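Peroxisomal acyl-coenzyme A oxidase 1 (Arabidopsis thaliana, PDB 1W07) catalyses the FAD-dependent oxidation of long- and medium-chain acyl-CoAs to 2-trans-enoyl-CoAs in peroxisomes, passing the electrons to oxygen to give hydrogen peroxide. Local coordinates at residues 104-109 with 129-134; 465-470 with 487-492; 481-486 with 534-539. The protein carries 1 engineered substitution. One frame throughout, in Å; residues are numbered along the deposited sequence.

Contact 1: 104-109 with 129-134; sequences GMFVPA and MQIIGC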
loop_
_atom_site.group_PDB
_atom_site.type_symbol
_atom_site.label_atom_id
_atom_site.label_comp_id
_atom_site.label_asym_id
_atom_site.label_seq_id
_atom_site.Cartn_x
_atom_site.Cartn_y
_atom_site.Cartn_z
ATOM N N GLY B 104 -23.096 -3.786 14.673
ATOM C CA GLY B 104 -21.793 -3.615 15.284
ATOM C C GLY B 104 -21.547 -2.396 16.151
ATOM O O GLY B 104 -20.652 -2.419 16.999
ATOM N N MET B 105 -22.332 -1.341 15.959
ATOM C CA MET B 105 -22.141 -0.113 16.732
ATOM C C MET B 105 -23.412 0.478 17.342
ATOM O O MET B 105 -23.458 0.772 18.543
ATOM C CB MET B 105 -21.472 0.951 15.853
ATOM C CG MET B 105 -20.068 0.582 15.374
ATOM S SD MET B 105 -18.874 0.324 16.711
ATOM C CE MET B 105 -18.171 2.012 16.862
ATOM N N PHE B 106 -24.433 0.667 16.514
ATOM C CA PHE B 106 -25.690 1.241 16.972
ATOM C C PHE B 106 -26.264 0.440 18.138
ATOM O O PHE B 106 -26.564 1.004 19.190
ATOM C CB PHE B 106 -26.690 1.283 15.818
ATOM C CG PHE B 106 -28.011 1.888 16.184
ATOM C CD1 PHE B 106 -28.096 3.233 16.536
ATOM C CD2 PHE B 106 -29.171 1.120 16.170
ATOM C CE1 PHE B 106 -29.309 3.807 16.864
ATOM C CE2 PHE B 106 -30.402 1.688 16.500
ATOM C CZ PHE B 106 -30.470 3.038 16.847
ATOM N N VAL B 107 -26.405 -0.874 17.957
ATOM C CA VAL B 107 -26.952 -1.722 19.013
ATOM C C VAL B 107 -26.060 -1.770 20.253
ATOM O O VAL B 107 -26.525 -1.544 21.368
ATOM C CB VAL B 107 -27.204 -3.153 18.494
ATOM C CG1 VAL B 107 -27.445 -4.112 19.649
ATOM C CG2 VAL B 107 -28.413 -3.142 17.574
ATOM N N PRO B 108 -24.767 -2.075 20.075
ATOM C CA PRO B 108 -23.846 -2.130 21.215
ATOM C C PRO B 108 -23.835 -0.825 22.021
ATOM O O PRO B 108 -23.643 -0.841 23.239
ATOM C CB PRO B 108 -22.503 -2.406 20.552
ATOM C CG PRO B 108 -22.895 -3.277 19.382
ATOM C CD PRO B 108 -24.120 -2.576 18.847
ATOM N N ALA B 109 -24.043 0.301 21.337
ATOM C CA ALA B 109 -24.042 1.605 21.996
ATOM C C ALA B 109 -25.234 1.764 22.926
ATOM O O ALA B 109 -25.084 2.215 24.064
ATOM C CB ALA B 109 -24.043 2.725 20.957
ATOM N N MET B 129 -35.447 -4.627 13.497
ATOM C CA MET B 129 -35.142 -3.788 12.346
ATOM C C MET B 129 -36.312 -2.880 11.947
ATOM O O MET B 129 -36.460 -2.546 10.770
ATOM C CB MET B 129 -34.743 -4.657 11.147
ATOM C CG MET B 129 -33.599 -5.639 11.415
ATOM S SD MET B 129 -31.950 -4.973 11.106
ATOM C CE MET B 129 -32.173 -4.316 9.509
ATOM N N GLN B 130 -37.136 -2.485 12.919
ATOM C CA GLN B 130 -38.254 -1.586 12.649
ATOM C C GLN B 130 -37.635 -0.205 12.460
ATOM O O GLN B 130 -38.293 0.753 12.045
ATOM C CB GLN B 130 -39.246 -1.576 13.814
ATOM C CG GLN B 130 -39.858 -2.937 14.120
ATOM C CD GLN B 130 -40.886 -2.869 15.226
ATOM O OE1 GLN B 130 -41.949 -2.271 15.063
ATOM N NE2 GLN B 130 -40.572 -3.474 16.366
ATOM N N ILE B 131 -36.348 -0.128 12.786
ATOM C CA ILE B 131 -35.552 1.081 12.611
ATOM C C ILE B 131 -34.140 0.617 12.240
ATOM O O ILE B 131 -33.751 -0.514 12.542
ATOM C CB ILE B 131 -35.465 1.930 13.891
ATOM C CG1 ILE B 131 -34.719 1.160 14.976
ATOM C CG2 ILE B 131 -36.863 2.306 14.362
ATOM C CD1 ILE B 131 -34.342 2.010 16.166
ATOM N N ILE B 132 -33.389 1.482 11.569
ATOM C CA ILE B 132 -32.025 1.172 11.165
ATOM C C ILE B 132 -31.152 2.302 11.693
ATOM O O ILE B 132 -31.349 3.471 11.353
ATOM C CB ILE B 132 -31.907 1.052 9.615
ATOM C CG1 ILE B 132 -32.714 -0.153 9.133
ATOM C CG2 ILE B 132 -30.451 0.872 9.205
ATOM C CD1 ILE B 132 -32.769 -0.298 7.624
ATOM N N GLY B 133 -30.191 1.951 12.541
ATOM C CA GLY B 133 -29.341 2.965 13.132
ATOM C C GLY B 133 -27.884 2.922 12.732
ATOM O O GLY B 133 -27.389 1.915 12.217
ATOM N N CYS B 134 -27.201 4.034 12.975
ATOM C CA CYS B 134 -25.788 4.160 12.658
ATOM C C CYS B 134 -25.111 4.847 13.842
ATOM O O CYS B 134 -25.790 5.330 14.745
ATOM C CB CYS B 134 -25.604 4.983 11.380
ATOM S SG CYS B 134 -26.376 6.622 11.383
#
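Phe106 lays one face of its ring on the backbone of Gly133, where helix 98-113 of the N-terminal helical domain meets the start of strand 133-136, the first strand of the mixed sheet in the acyl-CoA oxidase/dehydrogenase fold. Gly133 CA stands 3.4 Å from the centroid of the Phe106 ring and only 9° off its normal, a CH-pi contact made over the middle of the ring. A CB on Gly133 would run into Phe106 CG, so the bare backbone is what lets the ring lie flat. Ile131 comes from another quarter: its CD1 approaches the ring edge near the plane, 4.0 Å from Phe106 CE2. With CG anti to the backbone N (chi1 -179°), the ring comes to lie over Gly133. Were an alanine here in place of Phe106, Gly133 CA would probably lose its aromatic cover and Ile131 CD1 this apolar neighbour at the ring edge. Further out, Val187 of the adjacent strand 185-194 and Ala126 of helix 116-128 also touch the ring. His102 ND1, one turn back on helix 98-113, accepts a hydrogen bond from Gly133 N. Met129, with positive phi, is the C-prime residue of the Schellman motif that ends helix 116-128 and turns the chain toward the strand. Cys134 points away from the helix, but its carbonyl O approaches the ring obliquely, 3.6 Å from Phe106 CD1.

Contact 2: 465-470 with 487-492; sequences LQCRSG and FEARAL
Cys467 and Leu465 reach Ala489 and Leu492 with no ring or other flat side chain between them, so this interface is made wholly of sulfur and aliphatic carbon. The flat groups of 487-492 serve other partners: the Phe487 ring makes a T-shaped stack with Phe571, and the guanidinium of Arg490 forms a salt bridge with Asp570 and a hydrogen bond with Gln528. On the side facing the loop, Cys467 SG rests 3.8 Å from Ala489 CB. The short methyl of Ala489 lets the sulfur come close to the helix, and with SG lying between the backbone N and the carbonyl carbon (chi1 57°), the Cys467 torsion sets the sulfur against this methyl. That sulfur is not a free thiol: it is bonded to Cys576 SG, and this disulfide, together with a backbone hydrogen bond between Ser469 and Cys576, ties the loop after helix 461-464 to a more distant part of the C-terminal helical region. The second point of touch lies one turn further along helix 480-503. Leu492 CD2 meets Leu465 at its branch carbon, 4.1 Å from CG, and the two leucine side chains cross at about a right angle. Leu492 CG is also near, 4.2 Å from Leu465 CG. Residues 489 and 492 share a face of the helix because they are three apart, the turn between them being held by bonds such as Leu492 N to Glu488 O at 2.9 Å. Leu464 and Ala461 of helix 461-464 and Tyr457 also touch Leu492.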
loop_
_atom_site.group_PDB
_atom_site.type_symbol
_atom_site.label_atom_id
_atom_site.label_comp_id
_atom_site.label_asym_id
_atom_site.label_seq_id
_atom_site.Cartn_x
_atom_site.Cartn_y
_atom_site.Cartn_z
ATOM N N LEU B 465 17.909 -5.795 31.897
ATOM C CA LEU B 465 18.695 -4.633 31.481
ATOM C C LEU B 465 20.197 -4.861 31.586
ATOM O O LEU B 465 20.981 -3.913 31.541
ATOM C CB LEU B 465 18.303 -3.402 32.303
ATOM C CG LEU B 465 17.020 -2.678 31.871
ATOM C CD1 LEU B 465 16.756 -1.512 32.810
ATOM C CD2 LEU B 465 17.159 -2.191 30.430
ATOM N N GLN B 466 20.598 -6.119 31.718
ATOM C CA GLN B 466 22.014 -6.447 31.822
ATOM C C GLN B 466 22.273 -7.898 31.433
ATOM O O GLN B 466 23.160 -8.540 32.000
ATOM C CB GLN B 466 22.502 -6.187 33.247
ATOM N N CYS B 467 21.511 -8.411 30.465
ATOM C CA CYS B 467 21.687 -9.795 30.043
ATOM C C CYS B 467 22.659 -10.029 28.907
ATOM O O CYS B 467 23.196 -9.101 28.309
ATOM C CB CYS B 467 20.354 -10.460 29.667
ATOM S SG CYS B 467 19.265 -9.757 28.371
ATOM N N ARG B 468 22.885 -11.307 28.638
ATOM C CA ARG B 468 23.778 -11.739 27.585
ATOM C C ARG B 468 23.312 -13.110 27.144
ATOM O O ARG B 468 23.646 -14.117 27.767
ATOM C CB ARG B 468 25.221 -11.822 28.090
ATOM C CG ARG B 468 25.918 -10.478 28.227
ATOM C CD ARG B 468 27.429 -10.658 28.330
ATOM N NE ARG B 468 28.134 -9.381 28.313
ATOM C CZ ARG B 468 29.458 -9.265 28.252
ATOM N NH1 ARG B 468 30.222 -10.354 28.205
ATOM N NH2 ARG B 468 30.023 -8.065 28.237
ATOM N N SER B 469 22.523 -13.139 26.078
ATOM C CA SER B 469 22.004 -14.383 25.533
ATOM C C SER B 469 23.109 -15.435 25.445
ATOM O O SER B 469 24.250 -15.123 25.097
ATOM C CB SER B 469 21.413 -14.122 24.145
ATOM O OG SER B 469 20.731 -15.259 23.662
ATOM N N GLY B 470 22.768 -16.680 25.767
ATOM C CA GLY B 470 23.749 -17.749 25.719
ATOM C C GLY B 470 23.852 -18.397 24.355
ATOM O O GLY B 470 24.579 -19.375 24.178
ATOM N N PHE B 487 13.243 -10.500 23.463
ATOM C CA PHE B 487 12.179 -9.514 23.222
ATOM C C PHE B 487 11.814 -8.686 24.459
ATOM O O PHE B 487 11.504 -7.503 24.341
ATOM C CB PHE B 487 10.917 -10.193 22.679
ATOM C CG PHE B 487 10.941 -10.418 21.188
ATOM C CD1 PHE B 487 11.766 -11.387 20.624
ATOM C CD2 PHE B 487 10.153 -9.638 20.347
ATOM C CE1 PHE B 487 11.809 -11.571 19.246
ATOM C CE2 PHE B 487 10.184 -9.813 18.970
ATOM C CZ PHE B 487 11.018 -10.783 18.418
ATOM N N GLU B 488 11.836 -9.303 25.637
ATOM C CA GLU B 488 11.509 -8.578 26.866
ATOM C C GLU B 488 12.595 -7.545 27.140
ATOM O O GLU B 488 12.303 -6.390 27.434
ATOM C CB GLU B 488 11.380 -9.537 28.057
ATOM C CG GLU B 488 10.256 -10.557 27.932
ATOM C CD GLU B 488 10.150 -11.457 29.146
ATOM O OE1 GLU B 488 11.190 -11.709 29.786
ATOM O OE2 GLU B 488 9.036 -11.933 29.451
ATOM N N ALA B 489 13.849 -7.962 27.027
ATOM C CA ALA B 489 14.971 -7.055 27.243
ATOM C C ALA B 489 14.943 -5.888 26.258
ATOM O O ALA B 489 15.110 -4.729 26.638
ATOM C CB ALA B 489 16.283 -7.810 27.102
ATOM N N ARG B 490 14.735 -6.197 24.987
ATOM C CA ARG B 490 14.686 -5.174 23.955
ATOM C C ARG B 490 13.592 -4.133 24.220
ATOM O O ARG B 490 13.821 -2.929 24.085
ATOM C CB ARG B 490 14.485 -5.845 22.590
ATOM C CG ARG B 490 14.148 -4.896 21.462
ATOM C CD ARG B 490 12.718 -5.114 21.000
ATOM N NE ARG B 490 12.385 -4.318 19.810
ATOM C CZ ARG B 490 11.391 -4.625 18.980
ATOM N NH1 ARG B 490 10.648 -5.707 19.207
ATOM N NH2 ARG B 490 11.142 -3.865 17.930
ATOM N N ALA B 491 12.411 -4.598 24.612
ATOM C CA ALA B 491 11.289 -3.710 24.905
ATOM C C ALA B 491 11.541 -2.888 26.167
ATOM O O ALA B 491 11.379 -1.668 26.172
ATOM C CB ALA B 491 10.016 -4.519 25.068
ATOM N N LEU B 492 11.933 -3.568 27.242
ATOM C CA LEU B 492 12.209 -2.905 28.512
ATOM C C LEU B 492 13.318 -1.872 28.343
ATOM O O LEU B 492 13.220 -0.761 28.850
ATOM C CB LEU B 492 12.621 -3.936 29.570
ATOM C CG LEU B 492 13.028 -3.391 30.949
ATOM C CD1 LEU B 492 11.899 -2.575 31.551
ATOM C CD2 LEU B 492 13.367 -4.553 31.859
#

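Contact 3: 481-486 with 534-539; sequences DVVLEA and KFIAKL
Ile536 reaches from helix 516-538 toward Leu484 and Val483 on helix 480-503, and its chain can be followed outward one atom at a time. CB points at the other helix; the nearest CA atoms across the contact, those of Leu484 and Ile536, are 8.7 Å apart, so the side chains bridge the space. At CB the side chain divides. The short branch, CG2, comes no nearer than 4.7 Å to Leu484 CD1 and takes little part. The long branch leaves through CG1, placed beside the backbone N, and is fully extended (chi2 179°), so that CD1 is held out at the greatest reach the chain allows. This one methyl does the touching. It lies 3.8 Å from Leu484 CG and 4.0 Å from Leu484 CD2, the two side chains meeting tip to tip. The same CD1 is 4.3 Å from Val483 CG1, a looser approach, and it thus lies against two consecutive residues of the facing helix. Everything that touches here is apolar, so the contact is van der Waals packing of aliphatic groups, largely buried. Around it, Tyr557 of helix 548-566 and Val532 touch Val483, while Ser533 touches Leu484. Other side chains of 534-539 reach helix 328-363, where Lys538 forms a salt bridge with Glu349, Lys534 a cation-pi contact with Trp350, and the Phe535 ring an edge-to-face stack with Phe346. Aliphatic tips meeting between two helices in this way are ordinary helix-helix packing, here within the second C-terminal helical domain that acyl-CoA oxidases carry beyond the acyl-CoA dehydrogenase core.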
loop_
_atom_site.group_PDB
_atom_site.type_symbol
_atom_site.label_atom_id
_atom_site.label_comp_id
_atom_site.label_asym_id
_atom_site.label_seq_id
_atom_site.Cartn_x
_atom_site.Cartn_y
_atom_site.Cartn_z
ATOM N N ASP B 481 12.540 -19.566 25.914
ATOM C CA ASP B 481 13.117 -18.680 26.921
ATOM C C ASP B 481 14.162 -17.740 26.319
ATOM O O ASP B 481 14.331 -16.606 26.768
ATOM C CB ASP B 481 13.751 -19.507 28.046
ATOM C CG ASP B 481 12.732 -20.319 28.805
ATOM O OD1 ASP B 481 11.765 -19.712 29.308
ATOM O OD2 ASP B 481 12.886 -21.556 28.902
ATOM N N VAL B 482 14.865 -18.221 25.303
ATOM C CA VAL B 482 15.888 -17.407 24.660
ATOM C C VAL B 482 15.211 -16.287 23.858
ATOM O O VAL B 482 15.675 -15.134 23.831
ATOM C CB VAL B 482 16.761 -18.260 23.708
ATOM C CG1 VAL B 482 17.673 -17.367 22.922
ATOM C CG2 VAL B 482 17.587 -19.285 24.518
ATOM N N VAL B 483 14.108 -16.627 23.205
ATOM C CA VAL B 483 13.382 -15.654 22.412
ATOM C C VAL B 483 12.697 -14.644 23.317
ATOM O O VAL B 483 12.844 -13.445 23.122
ATOM C CB VAL B 483 12.339 -16.357 21.510
ATOM C CG1 VAL B 483 11.465 -15.316 20.803
ATOM C CG2 VAL B 483 13.061 -17.224 20.491
ATOM N N LEU B 484 11.967 -15.127 24.316
ATOM C CA LEU B 484 11.263 -14.239 25.228
ATOM C C LEU B 484 12.206 -13.270 25.912
ATOM O O LEU B 484 11.918 -12.075 26.005
ATOM C CB LEU B 484 10.489 -15.035 26.283
ATOM C CG LEU B 484 9.167 -15.655 25.835
ATOM C CD1 LEU B 484 8.579 -16.488 26.959
ATOM C CD2 LEU B 484 8.202 -14.550 25.441
ATOM N N GLU B 485 13.332 -13.783 26.395
ATOM C CA GLU B 485 14.318 -12.947 27.071
ATOM C C GLU B 485 14.779 -11.832 26.147
ATOM O O GLU B 485 14.852 -10.672 26.545
ATOM C CB GLU B 485 15.524 -13.785 27.504
ATOM C CG GLU B 485 16.622 -12.974 28.168
ATOM C CD GLU B 485 17.845 -13.808 28.491
ATOM O OE1 GLU B 485 18.429 -14.404 27.556
ATOM O OE2 GLU B 485 18.225 -13.863 29.677
ATOM N N ALA B 486 15.096 -12.191 24.911
ATOM C CA ALA B 486 15.542 -11.206 23.935
ATOM C C ALA B 486 14.498 -10.113 23.700
ATOM O O ALA B 486 14.830 -8.928 23.727
ATOM C CB ALA B 486 15.868 -11.888 22.628
ATOM N N LYS B 534 2.372 -14.771 23.275
ATOM C CA LYS B 534 1.107 -15.493 23.157
ATOM C C LYS B 534 1.190 -16.650 22.162
ATOM O O LYS B 534 0.483 -17.650 22.306
ATOM C CB LYS B 534 -0.023 -14.548 22.760
ATOM C CG LYS B 534 -0.216 -13.430 23.756
ATOM C CD LYS B 534 -0.481 -13.993 25.136
ATOM C CE LYS B 534 -0.414 -12.915 26.194
ATOM N NZ LYS B 534 -0.703 -13.495 27.530
ATOM N N PHE B 535 2.044 -16.518 21.153
ATOM C CA PHE B 535 2.244 -17.585 20.174
ATOM C C PHE B 535 2.997 -18.725 20.870
ATOM O O PHE B 535 2.648 -19.893 20.720
ATOM C CB PHE B 535 3.052 -17.068 18.976
ATOM C CG PHE B 535 2.832 -17.843 17.705
ATOM C CD1 PHE B 535 3.017 -17.228 16.474
ATOM C CD2 PHE B 535 2.428 -19.176 17.736
ATOM C CE1 PHE B 535 2.798 -17.929 15.283
ATOM C CE2 PHE B 535 2.207 -19.887 16.555
ATOM C CZ PHE B 535 2.393 -19.257 15.323
ATOM N N ILE B 536 4.037 -18.381 21.628
ATOM C CA ILE B 536 4.820 -19.374 22.367
ATOM C C ILE B 536 3.917 -20.068 23.404
ATOM O O ILE B 536 4.063 -21.260 23.676
ATOM C CB ILE B 536 6.019 -18.704 23.095
ATOM C CG1 ILE B 536 7.011 -18.175 22.061
ATOM C CG2 ILE B 536 6.682 -19.691 24.058
ATOM C CD1 ILE B 536 8.220 -17.471 22.656
ATOM N N ALA B 537 2.983 -19.314 23.978
ATOM C CA ALA B 537 2.070 -19.874 24.967
ATOM C C ALA B 537 1.104 -20.832 24.283
ATOM O O ALA B 537 0.697 -21.843 24.857
ATOM C CB ALA B 537 1.291 -18.763 25.659
ATOM N N LYS B 538 0.736 -20.507 23.049
ATOM C CA LYS B 538 -0.199 -21.336 22.307
ATOM C C LYS B 538 0.379 -22.720 22.076
ATOM O O LYS B 538 -0.349 -23.716 22.113
ATOM C CB LYS B 538 -0.526 -20.691 20.961
ATOM C CG LYS B 538 -1.510 -21.494 20.113
ATOM C CD LYS B 538 -2.881 -21.577 20.773
ATOM C CE LYS B 538 -3.858 -22.372 19.916
ATOM N NZ LYS B 538 -5.225 -22.369 20.507
ATOM N N LEU B 539 1.685 -22.774 21.840
ATOM C CA LEU B 539 2.374 -24.035 21.581
ATOM C C LEU B 539 2.480 -24.904 22.829
ATOM O O LEU B 539 2.820 -26.084 22.733
ATOM C CB LEU B 539 3.778 -23.768 21.042
ATOM C CG LEU B 539 3.895 -22.925 19.776
ATOM C CD1 LEU B 539 5.360 -22.744 19.440
ATOM C CD2 LEU B 539 3.167 -23.593 18.629
#

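Along the chain contact 1 closes before the other two open, whereas the segments of contacts 2 and 3 alternate. Contact 1 lies across the chain's centre from both, its centre about 48 Å from that of contact 2 and about 41 Å from that of contact 3. It joins the N-terminal helices to the sheet, and the side chain of Cys134 there comes within about 6 Å of the bound FAD. Contacts 2 and 3 lie away from the FAD site, their centres about 13 Å apart. They share helix 480-503, which meets the disulfide-bonded loop in one and helix 516-538 in the other, and they touch directly where Ser469 OG lies 3.8 Å from Val482 CG1. Flavin-side and C-terminal packing are therefore separate within one subunit.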